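Local coordinates for xylan esterase 1 (Thermoanaerobacterium sp. 'JW/SL YS485', PDB 3FCY), which probably removes acetyl groups from xylan and related acetylated substrates as a serine carbohydrate esterase of the alpha/beta-hydrolase fold, at residues A[179-184]-A[214-219]. Residues are numbered along the deposited sequence; the frame is centred on the assembly and turned at random.
Sequences HIFLDT and SLACAA
The ring of F181 presents one face to A216, whose methyl CB stands almost squarely over it: CB lies 3.8 Å from the centroid of the F181 ring and 11° off the ring normal, a CH-pi contact of the face-on kind. In F181, CG lies anti to the carbonyl carbon (chi1 -76°), which places the ring with its face against the A216 methyl. L282 of helix 279-282 also touches both F181 and A216.

One turn further on, the CB of T184 is directed toward helix 209-220, where it meets C217. Its OG1 comes within 3.2 Å of C217 CB, and T184 CB lies 3.6 Å from the same carbon, so the threonine beta-carbon and hydroxyl press against the cysteine methylene. That hydroxyl is already engaged: T184 OG1 donates to F181 O at 2.7 Å, in the carbonyl plane and on a lone pair, which satisfies the buried OH within its own helix. With an alanine here the hydroxyl and methyl are gone, F181 O loses this donor, and a small gap would probably open beside C217 CB where OG1 had packed.

As a worked example of helix packing, this meeting is consistent with the small residues A216 and C217 allowing the close approach: the axes of 179-184 and 214-219 approach to 8.5 Å and cross at -63°. Helix 209-220 follows the predicted nucleophile of the elbow, S208, and helix 176-192 packs against it, while F114 of strand 108-114 touches T184 and C217 from the central sheet. Chemically, the two helices are joined here by a CH-pi contact and by van der Waals contact of the threonine's CB and hydroxyl oxygen with the cysteine methylene, and the polar hydroxyl at the interface is engaged by the carbonyl of F181 in its own helix, consistent with cohesion by close fit in the buried interior.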
# COMPACT_ATOMS: atom_id res chain seq x y z
N HIS A 179 9.54 6.49 35.43
CA HIS A 179 8.62 6.01 36.45
C HIS A 179 8.21 4.57 36.14
O HIS A 179 8.14 3.73 37.04
CB HIS A 179 7.37 6.89 36.53
CG HIS A 179 7.67 8.36 36.59
ND1 HIS A 179 8.75 8.87 37.29
CD2 HIS A 179 7.02 9.42 36.07
CE1 HIS A 179 8.75 10.18 37.19
NE2 HIS A 179 7.71 10.55 36.45
N ILE A 180 7.92 4.31 34.87
CA ILE A 180 7.52 2.97 34.44
C ILE A 180 8.62 1.96 34.77
O ILE A 180 8.35 0.89 35.29
CB ILE A 180 7.22 2.94 32.92
CG1 ILE A 180 6.01 3.83 32.62
CG2 ILE A 180 6.94 1.50 32.48
CD1 ILE A 180 5.71 4.01 31.14
N PHE A 181 9.87 2.31 34.47
CA PHE A 181 10.99 1.42 34.78
C PHE A 181 10.99 1.18 36.29
O PHE A 181 11.13 0.04 36.74
CB PHE A 181 12.32 2.05 34.37
CG PHE A 181 12.60 2.01 32.88
CD1 PHE A 181 11.62 1.62 31.97
CD2 PHE A 181 13.85 2.39 32.39
CE1 PHE A 181 11.88 1.62 30.60
CE2 PHE A 181 14.12 2.39 31.02
CZ PHE A 181 13.13 2.01 30.12
N LEU A 182 10.82 2.24 37.07
CA LEU A 182 10.78 2.12 38.53
C LEU A 182 9.64 1.20 38.97
O LEU A 182 9.79 0.45 39.93
CB LEU A 182 10.65 3.49 39.19
CG LEU A 182 11.90 4.37 39.13
CD1 LEU A 182 11.62 5.73 39.79
CD2 LEU A 182 13.06 3.67 39.83
N ASP A 183 8.51 1.27 38.27
CA ASP A 183 7.38 0.40 38.63
C ASP A 183 7.80 -1.07 38.50
O ASP A 183 7.45 -1.88 39.35
CB ASP A 183 6.17 0.63 37.71
CG ASP A 183 5.53 2.00 37.89
OD1 ASP A 183 5.62 2.59 38.99
OD2 ASP A 183 4.91 2.48 36.91
N THR A 184 8.53 -1.41 37.45
CA THR A 184 8.95 -2.80 37.27
C THR A 184 9.87 -3.23 38.41
O THR A 184 9.74 -4.33 38.93
CB THR A 184 9.67 -3.05 35.90
OG1 THR A 184 10.99 -2.49 35.93
CG2 THR A 184 8.88 -2.43 34.75
N SER A 214 11.82 -5.77 30.60
CA SER A 214 12.41 -6.92 31.28
C SER A 214 13.87 -6.61 31.60
O SER A 214 14.35 -6.91 32.69
CB SER A 214 12.34 -8.17 30.40
OG SER A 214 11.02 -8.67 30.35
N LEU A 215 14.56 -6.00 30.65
CA LEU A 215 15.96 -5.64 30.84
C LEU A 215 16.07 -4.56 31.91
O LEU A 215 16.92 -4.65 32.81
CB LEU A 215 16.56 -5.12 29.53
CG LEU A 215 16.64 -6.11 28.36
CD1 LEU A 215 17.04 -5.36 27.09
CD2 LEU A 215 17.64 -7.22 28.67
N ALA A 216 15.21 -3.55 31.83
CA ALA A 216 15.22 -2.46 32.80
C ALA A 216 14.96 -2.99 34.20
O ALA A 216 15.64 -2.62 35.16
CB ALA A 216 14.16 -1.41 32.43
N CYS A 217 13.96 -3.86 34.32
CA CYS A 217 13.61 -4.44 35.61
C CYS A 217 14.76 -5.23 36.24
O CYS A 217 15.07 -5.05 37.42
CB CYS A 217 12.40 -5.36 35.43
SG CYS A 217 11.93 -6.22 36.93
N ALA A 218 15.37 -6.10 35.45
CA ALA A 218 16.48 -6.92 35.93
C ALA A 218 17.71 -6.06 36.21
O ALA A 218 18.62 -6.47 36.94
CB ALA A 218 16.82 -8.00 34.91
N ALA A 219 17.74 -4.87 35.62
CA ALA A 219 18.87 -3.96 35.81
C ALA A 219 18.71 -3.17 37.10
O ALA A 219 19.67 -2.97 37.85
CB ALA A 219 18.99 -3.01 34.63